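Local coordinates for protein WYL1 (Ruminococcus sp., PDB 6OAW) that acts as an accessory protein with a modulatory role in the Type VI-D CRISPR-Cas system and carries a WYL domain, at residues 308-314 with 341-347; 321-325 with 356-360; 326-330 with 352-357. All coordinates share one frame; numbering follows the deposited sequence.

Overall arrangement
The three contacts cluster near the C-terminal end of the chain, their centres about 22 to 33 Å from the chain's centre. Along the sequence come strand 310-314, helix 316-324, the loop 326-330, strand 342-346 and helix 350-357. Contact 1 pairs the two strands, and contacts 2 and 3 bring the end of the first helix and the loop after it onto the second helix. Between centres, contacts 2 and 3, which share Tyr356 and Phe357, are about 7 Å apart, and contact 1 lies about 13 Å from contact 2 and 12 Å from contact 3. Phe357 touches Leu314 and Phe346, so one hydrophobic core joins strands, helices and loop. Contacts 2 and 3 both reach the second subunit.

Contact 1: residues 308-314 with 341-347; sequences DISKVYL and NTVNEFI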
loop_
_atom_site.group_PDB
_atom_site.type_symbol
_atom_site.label_atom_id
_atom_site.label_comp_id
_atom_site.label_asym_id
_atom_site.label_seq_id
_atom_site.Cartn_x
_atom_site.Cartn_y
_atom_site.Cartn_z
ATOM N N ASP B 308 -0.503 -22.274 -24.117
ATOM C CA ASP B 308 -0.963 -22.196 -25.530
ATOM C C ASP B 308 -0.411 -20.921 -26.185
ATOM O O ASP B 308 -0.017 -20.009 -25.440
ATOM C CB ASP B 308 -2.495 -22.234 -25.590
ATOM C CG ASP B 308 -3.069 -23.617 -25.889
ATOM O OD1 ASP B 308 -2.294 -24.553 -26.232
ATOM O OD2 ASP B 308 -4.299 -23.747 -25.816
ATOM N N ILE B 309 -0.379 -20.864 -27.512
ATOM C CA ILE B 309 0.159 -19.708 -28.281
ATOM C C ILE B 309 -0.932 -18.653 -28.366
ATOM O O ILE B 309 -2.059 -19.032 -28.608
ATOM C CB ILE B 309 0.606 -20.113 -29.701
ATOM C CG1 ILE B 309 1.589 -21.292 -29.694
ATOM C CG2 ILE B 309 1.153 -18.884 -30.435
ATOM C CD1 ILE B 309 2.953 -20.933 -29.141
ATOM N N SER B 310 -0.601 -17.402 -28.062
ATOM C CA SER B 310 -1.410 -16.210 -28.381
ATOM C C SER B 310 -0.560 -15.408 -29.351
ATOM O O SER B 310 0.616 -15.197 -29.036
ATOM C CB SER B 310 -1.808 -15.352 -27.184
ATOM O OG SER B 310 -2.640 -16.044 -26.286
ATOM N N LYS B 311 -1.137 -15.004 -30.481
ATOM C CA LYS B 311 -0.474 -14.122 -31.454
ATOM C C LYS B 311 -0.954 -12.701 -31.182
ATOM O O LYS B 311 -2.201 -12.462 -31.212
ATOM C CB LYS B 311 -0.761 -14.619 -32.866
ATOM C CG LYS B 311 0.023 -15.860 -33.248
ATOM C CD LYS B 311 -0.307 -16.357 -34.633
ATOM C CE LYS B 311 0.262 -17.729 -34.910
ATOM N NZ LYS B 311 0.370 -17.925 -36.369
ATOM N N VAL B 312 -0.012 -11.804 -30.898
ATOM C CA VAL B 312 -0.308 -10.370 -30.613
ATOM C C VAL B 312 0.562 -9.489 -31.500
ATOM O O VAL B 312 1.769 -9.608 -31.415
ATOM C CB VAL B 312 -0.099 -10.014 -29.130
ATOM C CG1 VAL B 312 -0.606 -8.618 -28.847
ATOM C CG2 VAL B 312 -0.797 -11.008 -28.237
ATOM N N TYR B 313 -0.066 -8.641 -32.315
ATOM C CA TYR B 313 0.630 -7.599 -33.104
ATOM C C TYR B 313 0.905 -6.429 -32.166
ATOM O O TYR B 313 -0.076 -5.892 -31.598
ATOM C CB TYR B 313 -0.189 -7.148 -34.305
ATOM C CG TYR B 313 0.516 -6.140 -35.168
ATOM C CD1 TYR B 313 1.375 -6.546 -36.170
ATOM C CD2 TYR B 313 0.332 -4.781 -34.980
ATOM C CE1 TYR B 313 2.048 -5.630 -36.956
ATOM C CE2 TYR B 313 0.984 -3.850 -35.771
ATOM C CZ TYR B 313 1.856 -4.276 -36.752
ATOM O OH TYR B 313 2.499 -3.363 -37.553
ATOM N N LEU B 314 2.186 -6.102 -31.971
ATOM C CA LEU B 314 2.607 -4.902 -31.198
ATOM C C LEU B 314 3.096 -3.849 -32.187
ATOM O O LEU B 314 3.858 -4.212 -33.088
ATOM C CB LEU B 314 3.732 -5.263 -30.232
ATOM C CG LEU B 314 3.422 -6.366 -29.234
ATOM C CD1 LEU B 314 4.618 -6.598 -28.347
ATOM C CD2 LEU B 314 2.236 -6.021 -28.389
ATOM N N ASN B 341 5.994 -3.707 -34.687
ATOM C CA ASN B 341 5.365 -3.783 -36.032
ATOM C C ASN B 341 5.400 -5.232 -36.544
ATOM O O ASN B 341 5.630 -5.424 -37.743
ATOM C CB ASN B 341 6.040 -2.818 -37.018
ATOM C CG ASN B 341 5.931 -1.360 -36.611
ATOM O OD1 ASN B 341 5.012 -0.965 -35.889
ATOM N ND2 ASN B 341 6.838 -0.535 -37.114
ATOM N N THR B 342 5.188 -6.220 -35.675
ATOM C CA THR B 342 5.131 -7.654 -36.069
ATOM C C THR B 342 4.232 -8.431 -35.108
ATOM O O THR B 342 3.950 -7.922 -34.006
ATOM C CB THR B 342 6.507 -8.342 -36.142
ATOM O OG1 THR B 342 7.146 -8.324 -34.864
ATOM C CG2 THR B 342 7.416 -7.757 -37.201
ATOM N N VAL B 343 3.795 -9.610 -35.545
ATOM C CA VAL B 343 3.087 -10.607 -34.696
ATOM C C VAL B 343 4.109 -11.246 -33.754
ATOM O O VAL B 343 5.100 -11.767 -34.233
ATOM C CB VAL B 343 2.371 -11.669 -35.556
ATOM C CG1 VAL B 343 1.761 -12.779 -34.697
ATOM C CG2 VAL B 343 1.322 -11.008 -36.437
ATOM N N ASN B 344 3.837 -11.195 -32.456
ATOM C CA ASN B 344 4.665 -11.826 -31.402
ATOM C C ASN B 344 3.866 -12.978 -30.813
ATOM O O ASN B 344 2.629 -12.862 -30.700
ATOM C CB ASN B 344 5.047 -10.812 -30.324
ATOM C CG ASN B 344 5.887 -9.678 -30.875
ATOM O OD1 ASN B 344 7.096 -9.723 -30.781
ATOM N ND2 ASN B 344 5.269 -8.666 -31.449
ATOM N N GLU B 345 4.546 -14.058 -30.474
ATOM C CA GLU B 345 3.936 -15.270 -29.886
ATOM C C GLU B 345 4.146 -15.220 -28.374
ATOM O O GLU B 345 5.291 -15.192 -27.912
ATOM C CB GLU B 345 4.533 -16.536 -30.498
ATOM C CG GLU B 345 4.224 -16.635 -31.978
ATOM C CD GLU B 345 4.329 -18.022 -32.585
ATOM O OE1 GLU B 345 5.090 -18.828 -32.050
ATOM O OE2 GLU B 345 3.611 -18.282 -33.563
ATOM N N PHE B 346 3.050 -15.237 -27.634
ATOM C CA PHE B 346 3.067 -15.286 -26.162
ATOM C C PHE B 346 2.729 -16.715 -25.801
ATOM O O PHE B 346 1.947 -17.315 -26.558
ATOM C CB PHE B 346 2.167 -14.185 -25.599
ATOM C CG PHE B 346 2.772 -12.816 -25.756
ATOM C CD1 PHE B 346 2.516 -12.061 -26.880
ATOM C CD2 PHE B 346 3.618 -12.288 -24.784
ATOM C CE1 PHE B 346 3.078 -10.796 -27.034
ATOM C CE2 PHE B 346 4.185 -11.027 -24.940
ATOM C CZ PHE B 346 3.930 -10.291 -26.073
ATOM N N ILE B 347 3.396 -17.254 -24.786
ATOM C CA ILE B 347 3.237 -18.667 -24.343
ATOM C C ILE B 347 2.599 -18.685 -22.956
ATOM O O ILE B 347 2.278 -19.786 -22.465
ATOM C CB ILE B 347 4.580 -19.432 -24.375
ATOM C CG1 ILE B 347 5.689 -18.742 -23.578
ATOM C CG2 ILE B 347 5.024 -19.698 -25.811
ATOM C CD1 ILE B 347 6.778 -19.731 -23.110
#
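The Phe346 ring has Ser310 O and Leu314 CD1 at its edge, while Val312 CG2 approaches CD1 of the ring obliquely at 3.7 Å. Phe357 of helix 350-357 meets the same ring edge-to-face, and Pro330 and Leu332 add further packing, so a large apolar ring suits this buried side of the sheet. The Tyr313 ring lies obliquely against the backbone of Asn341 and Thr342, its CE1 3.4 Å from Thr342 N; with CG anti to the backbone N (chi1 -177°), its hydroxyl reaches Asn341 CA.

Strands 310-314 and 342-346 are antiparallel neighbours in a three-stranded sheet, with 310-314 in the middle and 364-368 on its other flank. Ser310 and Phe346 exchange two nearly straight bonds, Ser310 N to Phe346 O at 3.0 Å and Phe346 N to Ser310 O at 2.8 Å. Val312 and Asn344 form the next hydrogen-bonded pair. At the Leu314 end of the pairing the regular pattern yields to a G1 beta bulge, in which Asn341 and Thr342 both face Leu314; asparagine readily takes the left-handed backbone (phi 59°) required. Leu314 CG packs on Asn344 ND2, and Lys339 N binds Asn344 OD1. On the more exposed face, Lys311 CB rests against Val343 CG1 at 3.6 Å, and Lys311 NZ stays 4.3 Å from Glu345 OE2, too far for a salt bridge, though the opposite charges probably attract.

Contact 2: residues 321-325 with 356-360; sequences MFRKI and YFNKF. Unlike the reference sequence in segment 321-325: Arg323 (reference Gly).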
loop_
_atom_site.group_PDB
_atom_site.type_symbol
_atom_site.label_atom_id
_atom_site.label_comp_id
_atom_site.label_asym_id
_atom_site.label_seq_id
_atom_site.Cartn_x
_atom_site.Cartn_y
_atom_site.Cartn_z
HETATM N N MSE B 321 4.993 0.252 -24.375
HETATM C CA MSE B 321 3.998 0.068 -23.276
HETATM C C MSE B 321 4.337 -1.249 -22.569
HETATM O O MSE B 321 4.267 -1.339 -21.324
HETATM C CB MSE B 321 2.569 0.079 -23.825
HETATM C CG MSE B 321 2.077 1.459 -24.250
HETATM SE SE MSE B 321 0.363 1.359 -25.255
HETATM C CE MSE B 321 -0.902 0.562 -23.984
ATOM N N PHE B 322 4.713 -2.250 -23.361
ATOM C CA PHE B 322 5.103 -3.593 -22.860
ATOM C C PHE B 322 6.291 -3.441 -21.903
ATOM O O PHE B 322 6.289 -4.082 -20.838
ATOM C CB PHE B 322 5.391 -4.528 -24.035
ATOM C CG PHE B 322 5.695 -5.941 -23.619
ATOM C CD1 PHE B 322 6.986 -6.307 -23.294
ATOM C CD2 PHE B 322 4.687 -6.893 -23.558
ATOM C CE1 PHE B 322 7.279 -7.611 -22.914
ATOM C CE2 PHE B 322 4.983 -8.193 -23.192
ATOM C CZ PHE B 322 6.272 -8.543 -22.836
ATOM N N ARG B 323 7.272 -2.624 -22.280
ATOM C CA ARG B 323 8.500 -2.391 -21.478
ATOM C C ARG B 323 8.116 -1.768 -20.122
ATOM O O ARG B 323 8.750 -2.141 -19.110
ATOM C CB ARG B 323 9.507 -1.525 -22.253
ATOM C CG ARG B 323 10.794 -1.194 -21.486
ATOM N N LYS B 324 7.144 -0.853 -20.093
ATOM C CA LYS B 324 6.835 -0.006 -18.899
ATOM C C LYS B 324 5.801 -0.694 -17.997
ATOM O O LYS B 324 5.865 -0.478 -16.794
ATOM C CB LYS B 324 6.282 1.379 -19.283
ATOM C CG LYS B 324 7.284 2.413 -19.790
ATOM N N ILE B 325 4.885 -1.502 -18.538
ATOM C CA ILE B 325 3.769 -2.093 -17.745
ATOM C C ILE B 325 4.103 -3.560 -17.440
ATOM O O ILE B 325 3.968 -4.443 -18.325
ATOM C CB ILE B 325 2.428 -1.890 -18.492
ATOM C CG1 ILE B 325 2.150 -0.407 -18.771
ATOM C CG2 ILE B 325 1.259 -2.540 -17.757
ATOM C CD1 ILE B 325 1.010 -0.195 -19.720
ATOM N N TYR B 356 -3.816 -8.720 -20.219
ATOM C CA TYR B 356 -2.721 -7.739 -20.402
ATOM C C TYR B 356 -3.001 -6.787 -21.568
ATOM O O TYR B 356 -2.783 -5.566 -21.429
ATOM C CB TYR B 356 -1.394 -8.428 -20.651
ATOM C CG TYR B 356 -0.238 -7.475 -20.638
ATOM C CD1 TYR B 356 0.201 -6.899 -19.461
ATOM C CD2 TYR B 356 0.378 -7.087 -21.816
ATOM C CE1 TYR B 356 1.270 -6.023 -19.453
ATOM C CE2 TYR B 356 1.426 -6.182 -21.822
ATOM C CZ TYR B 356 1.889 -5.663 -20.634
ATOM O OH TYR B 356 2.943 -4.786 -20.623
ATOM N N PHE B 357 -3.425 -7.337 -22.710
ATOM C CA PHE B 357 -3.531 -6.558 -23.962
ATOM C C PHE B 357 -4.940 -5.971 -24.139
ATOM O O PHE B 357 -5.114 -5.204 -25.088
ATOM C CB PHE B 357 -3.054 -7.395 -25.134
ATOM C CG PHE B 357 -1.572 -7.621 -25.143
ATOM C CD1 PHE B 357 -0.707 -6.561 -25.334
ATOM C CD2 PHE B 357 -1.046 -8.898 -24.993
ATOM C CE1 PHE B 357 0.659 -6.790 -25.376
ATOM C CE2 PHE B 357 0.320 -9.111 -25.001
ATOM C CZ PHE B 357 1.169 -8.061 -25.210
ATOM N N ASN B 358 -5.893 -6.264 -23.254
ATOM C CA ASN B 358 -7.252 -5.678 -23.373
ATOM C C ASN B 358 -7.200 -4.140 -23.318
ATOM O O ASN B 358 -8.120 -3.534 -23.878
ATOM C CB ASN B 358 -8.242 -6.247 -22.356
ATOM C CG ASN B 358 -7.859 -6.032 -20.908
ATOM O OD1 ASN B 358 -6.916 -5.293 -20.624
ATOM N ND2 ASN B 358 -8.618 -6.650 -20.012
ATOM N N LYS B 359 -6.174 -3.524 -22.707
ATOM C CA LYS B 359 -6.040 -2.047 -22.655
ATOM C C LYS B 359 -5.151 -1.498 -23.774
ATOM O O LYS B 359 -4.920 -0.317 -23.796
ATOM C CB LYS B 359 -5.502 -1.599 -21.302
ATOM C CG LYS B 359 -4.165 -2.222 -20.907
ATOM C CD LYS B 359 -3.614 -1.714 -19.642
ATOM C CE LYS B 359 -2.443 -2.543 -19.192
ATOM N NZ LYS B 359 -2.840 -3.957 -19.036
ATOM N N PHE B 360 -4.683 -2.290 -24.726
ATOM C CA PHE B 360 -3.682 -1.810 -25.718
ATOM C C PHE B 360 -4.339 -1.308 -27.000
ATOM O O PHE B 360 -3.652 -0.646 -27.742
ATOM C CB PHE B 360 -2.707 -2.930 -26.053
ATOM C CG PHE B 360 -1.498 -3.005 -25.168
ATOM C CD1 PHE B 360 -1.616 -3.310 -23.819
ATOM C CD2 PHE B 360 -0.231 -2.824 -25.697
ATOM C CE1 PHE B 360 -0.483 -3.414 -23.023
ATOM C CE2 PHE B 360 0.885 -2.892 -24.889
ATOM C CZ PHE B 360 0.760 -3.192 -23.555
#
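Met321, a selenomethionine here, sets its methyl CE over the middle of the Phe360 ring, 3.7 Å from the centroid and only 8° off the normal, a CH-pi contact made possible by the bend at the end of its chain (chi3 61°). The SE atom approaches the same ring obliquely, a Met-aromatic contact, and CB touches Phe360 CE2. The Phe360 ring is thus sandwiched between the selenomethionine methyl and CD1 of the Phe357 ring, which meets it edge-to-face on the opposite side. Among the rings, Phe322 and Tyr356 meet obliquely with planes 78° apart, Phe322 CD2 lying 3.8 Å from Tyr356 CE2; Phe357 CZ comes in at the edge of the Phe322 ring.

Ile325 supplies the branched aliphatic packing. Its CG2 touches Tyr356 CE1 at 3.9 Å and lies 4.0 Å from Lys359 CE, the Ile325 and Lys359 side chains running antiparallel to one another.

One hydrogen bond crosses the contact. Tyr356 OH donates to Ile325 O, modelled at 2.5 Å, arriving in the carbonyl plane on a lone pair; Ile325 has just left helical geometry. Tyrosine suits this place because its ring packs in the core while its hydroxyl binds a carbonyl at the helix end. Within 356-360, a type I turn from Phe357 to Phe360 brings Lys359 back, and its NZ bonds Tyr356 O at 2.9 Å, where its positive charge probably favours the carbonyl oxygen.

Lys359 also packs against Asn358 of the second subunit. Helix 316-324 lies beside helix 350-357; Phe322 rests on the Pro338 loop and on Phe346 of strand 342-346, and Phe357 carries the packing on to Val312 and Leu314 of strand 310-314.

Contact 3: residues 326-330 with 352-357; sequences LYQRP and QVKYYF
Pro330 lays its CD over a face of the Tyr356 ring, toward the rim, 3.4 Å from Tyr356 CG, and Arg329 CG lies over the ring as well, 4.1 Å from the Tyr356 centroid; both are CH-pi contacts. Proline fits here as a compact, rigid apolar group. The aliphatic part of Arg329 runs alongside the tyrosine and points the same way, with Arg329 CD 3.7 Å from Tyr356 OH, the hydroxyl that binds Ile325 O. Tyr327 O sits at the ring's edge, 3.6 Å from Tyr356 CD1. Further along the proline, Pro330 CG meets Phe357 CE2 at 3.9 Å and CB faces Val353 CG2. Gln352 adds a polar contact: its NE2 donates to Gln328 O at 3.2 Å. The bond is fairly straight at the hydrogen and its acceptor lies near the plane of the Gln352 amide, yet the nitrogen stands well above the carbonyl plane, not on a lone pair, so the bond is probably modest. Gln352 reaches it with an extended chain, CG anti to the backbone N (chi1 179°).

Residues 326-329 form a type II beta turn, closed by Arg329 N to Leu326 O, which leads the chain from helix 316-324 back across helix 350-357. Gln328 takes the left-handed backbone expected at its third position (phi 56°).

In the next shell, Arg329 NH1 is held by Phe322 O, and Leu326 CD2 covers a face of the guanidinium group. Pro330 also touches Phe346 of strand 342-346. On the outer side of the turn, the Tyr327 ring has Gln328 CG over one face and stacks with Tyr327 of the second subunit.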
loop_
_atom_site.group_PDB
_atom_site.type_symbol
_atom_site.label_atom_id
_atom_site.label_comp_id
_atom_site.label_asym_id
_atom_site.label_seq_id
_atom_site.Cartn_x
_atom_site.Cartn_y
_atom_site.Cartn_z
ATOM N N LEU B 326 4.492 -3.816 -16.196
ATOM C CA LEU B 326 5.006 -5.101 -15.686
ATOM C C LEU B 326 3.856 -5.930 -15.129
ATOM O O LEU B 326 3.989 -7.166 -15.101
ATOM C CB LEU B 326 6.051 -4.808 -14.607
ATOM C CG LEU B 326 7.292 -4.094 -15.123
ATOM C CD1 LEU B 326 8.384 -4.064 -14.062
ATOM C CD2 LEU B 326 7.858 -4.748 -16.373
ATOM N N TYR B 327 2.781 -5.297 -14.675
ATOM C CA TYR B 327 1.663 -5.981 -13.973
ATOM C C TYR B 327 1.142 -7.137 -14.819
ATOM O O TYR B 327 0.577 -6.866 -15.869
ATOM C CB TYR B 327 0.505 -5.025 -13.670
ATOM C CG TYR B 327 -0.631 -5.674 -12.922
ATOM C CD1 TYR B 327 -0.426 -6.184 -11.654
ATOM C CD2 TYR B 327 -1.898 -5.797 -13.480
ATOM C CE1 TYR B 327 -1.466 -6.765 -10.940
ATOM C CE2 TYR B 327 -2.933 -6.414 -12.802
ATOM C CZ TYR B 327 -2.720 -6.880 -11.518
ATOM O OH TYR B 327 -3.745 -7.467 -10.844
ATOM N N GLN B 328 1.287 -8.378 -14.349
ATOM C CA GLN B 328 0.698 -9.590 -15.016
ATOM C C GLN B 328 1.173 -9.676 -16.475
ATOM O O GLN B 328 0.441 -10.214 -17.314
ATOM C CB GLN B 328 -0.832 -9.581 -14.859
ATOM C CG GLN B 328 -1.247 -9.955 -13.421
ATOM C CD GLN B 328 -2.740 -10.053 -13.184
ATOM O OE1 GLN B 328 -3.568 -9.632 -14.032
ATOM N NE2 GLN B 328 -3.045 -10.641 -12.024
ATOM N N ARG B 329 2.358 -9.151 -16.775
ATOM C CA ARG B 329 2.848 -9.057 -18.168
ATOM C C ARG B 329 3.213 -10.463 -18.641
ATOM O O ARG B 329 3.925 -11.165 -17.960
ATOM C CB ARG B 329 4.091 -8.176 -18.270
ATOM C CG ARG B 329 4.567 -8.025 -19.709
ATOM C CD ARG B 329 5.720 -7.062 -19.812
ATOM N NE ARG B 329 6.907 -7.581 -19.139
ATOM C CZ ARG B 329 8.073 -6.943 -19.061
ATOM N NH1 ARG B 329 8.226 -5.742 -19.596
ATOM N NH2 ARG B 329 9.084 -7.523 -18.450
ATOM N N PRO B 330 2.734 -10.915 -19.813
ATOM C CA PRO B 330 3.015 -12.276 -20.273
ATOM C C PRO B 330 4.423 -12.434 -20.885
ATOM O O PRO B 330 5.112 -11.434 -21.071
ATOM C CB PRO B 330 1.879 -12.486 -21.287
ATOM C CG PRO B 330 1.656 -11.117 -21.876
ATOM C CD PRO B 330 1.842 -10.157 -20.719
ATOM N N GLN B 352 -4.251 -14.695 -19.486
ATOM C CA GLN B 352 -3.323 -13.659 -18.963
ATOM C C GLN B 352 -2.955 -12.720 -20.101
ATOM O O GLN B 352 -2.887 -11.507 -19.875
ATOM C CB GLN B 352 -2.080 -14.288 -18.358
ATOM C CG GLN B 352 -1.075 -13.280 -17.817
ATOM C CD GLN B 352 0.143 -14.007 -17.286
ATOM O OE1 GLN B 352 0.143 -15.230 -17.144
ATOM N NE2 GLN B 352 1.205 -13.261 -17.042
ATOM N N VAL B 353 -2.738 -13.251 -21.304
ATOM C CA VAL B 353 -2.470 -12.398 -22.507
ATOM C C VAL B 353 -3.633 -11.405 -22.677
ATOM O O VAL B 353 -3.378 -10.203 -22.848
ATOM C CB VAL B 353 -2.251 -13.257 -23.773
ATOM C CG1 VAL B 353 -1.823 -12.415 -24.961
ATOM C CG2 VAL B 353 -1.207 -14.320 -23.515
ATOM N N LYS B 354 -4.856 -11.912 -22.653
ATOM C CA LYS B 354 -6.111 -11.133 -22.804
ATOM C C LYS B 354 -6.184 -10.041 -21.715
ATOM O O LYS B 354 -6.428 -8.851 -22.034
ATOM C CB LYS B 354 -7.264 -12.119 -22.621
ATOM C CG LYS B 354 -8.438 -12.037 -23.550
ATOM C CD LYS B 354 -9.748 -12.236 -22.833
ATOM C CE LYS B 354 -9.930 -13.604 -22.223
ATOM N NZ LYS B 354 -10.883 -13.542 -21.092
ATOM N N TYR B 355 -5.967 -10.409 -20.446
ATOM C CA TYR B 355 -6.007 -9.441 -19.316
ATOM C C TYR B 355 -4.879 -8.414 -19.478
ATOM O O TYR B 355 -5.020 -7.302 -18.979
ATOM C CB TYR B 355 -5.921 -10.085 -17.925
ATOM C CG TYR B 355 -7.090 -10.938 -17.505
ATOM C CD1 TYR B 355 -8.323 -10.838 -18.127
ATOM C CD2 TYR B 355 -6.974 -11.811 -16.441
ATOM C CE1 TYR B 355 -9.406 -11.594 -17.703
ATOM C CE2 TYR B 355 -8.037 -12.585 -16.016
ATOM C CZ TYR B 355 -9.257 -12.473 -16.649
ATOM O OH TYR B 355 -10.317 -13.213 -16.212
ATOM N N TYR B 356 -3.816 -8.720 -20.219
ATOM C CA TYR B 356 -2.721 -7.739 -20.402
ATOM C C TYR B 356 -3.001 -6.787 -21.568
ATOM O O TYR B 356 -2.783 -5.566 -21.429
ATOM C CB TYR B 356 -1.394 -8.428 -20.651
ATOM C CG TYR B 356 -0.238 -7.475 -20.638
ATOM C CD1 TYR B 356 0.201 -6.899 -19.461
ATOM C CD2 TYR B 356 0.378 -7.087 -21.816
ATOM C CE1 TYR B 356 1.270 -6.023 -19.453
ATOM C CE2 TYR B 356 1.426 -6.182 -21.822
ATOM C CZ TYR B 356 1.889 -5.663 -20.634
ATOM O OH TYR B 356 2.943 -4.786 -20.623
ATOM N N PHE B 357 -3.425 -7.337 -22.710
ATOM C CA PHE B 357 -3.531 -6.558 -23.962
ATOM C C PHE B 357 -4.940 -5.971 -24.139
ATOM O O PHE B 357 -5.114 -5.204 -25.088
ATOM C CB PHE B 357 -3.054 -7.395 -25.134
ATOM C CG PHE B 357 -1.572 -7.621 -25.143
ATOM C CD1 PHE B 357 -0.707 -6.561 -25.334
ATOM C CD2 PHE B 357 -1.046 -8.898 -24.993
ATOM C CE1 PHE B 357 0.659 -6.790 -25.376
ATOM C CE2 PHE B 357 0.320 -9.111 -25.001
ATOM C CZ PHE B 357 1.169 -8.061 -25.210
#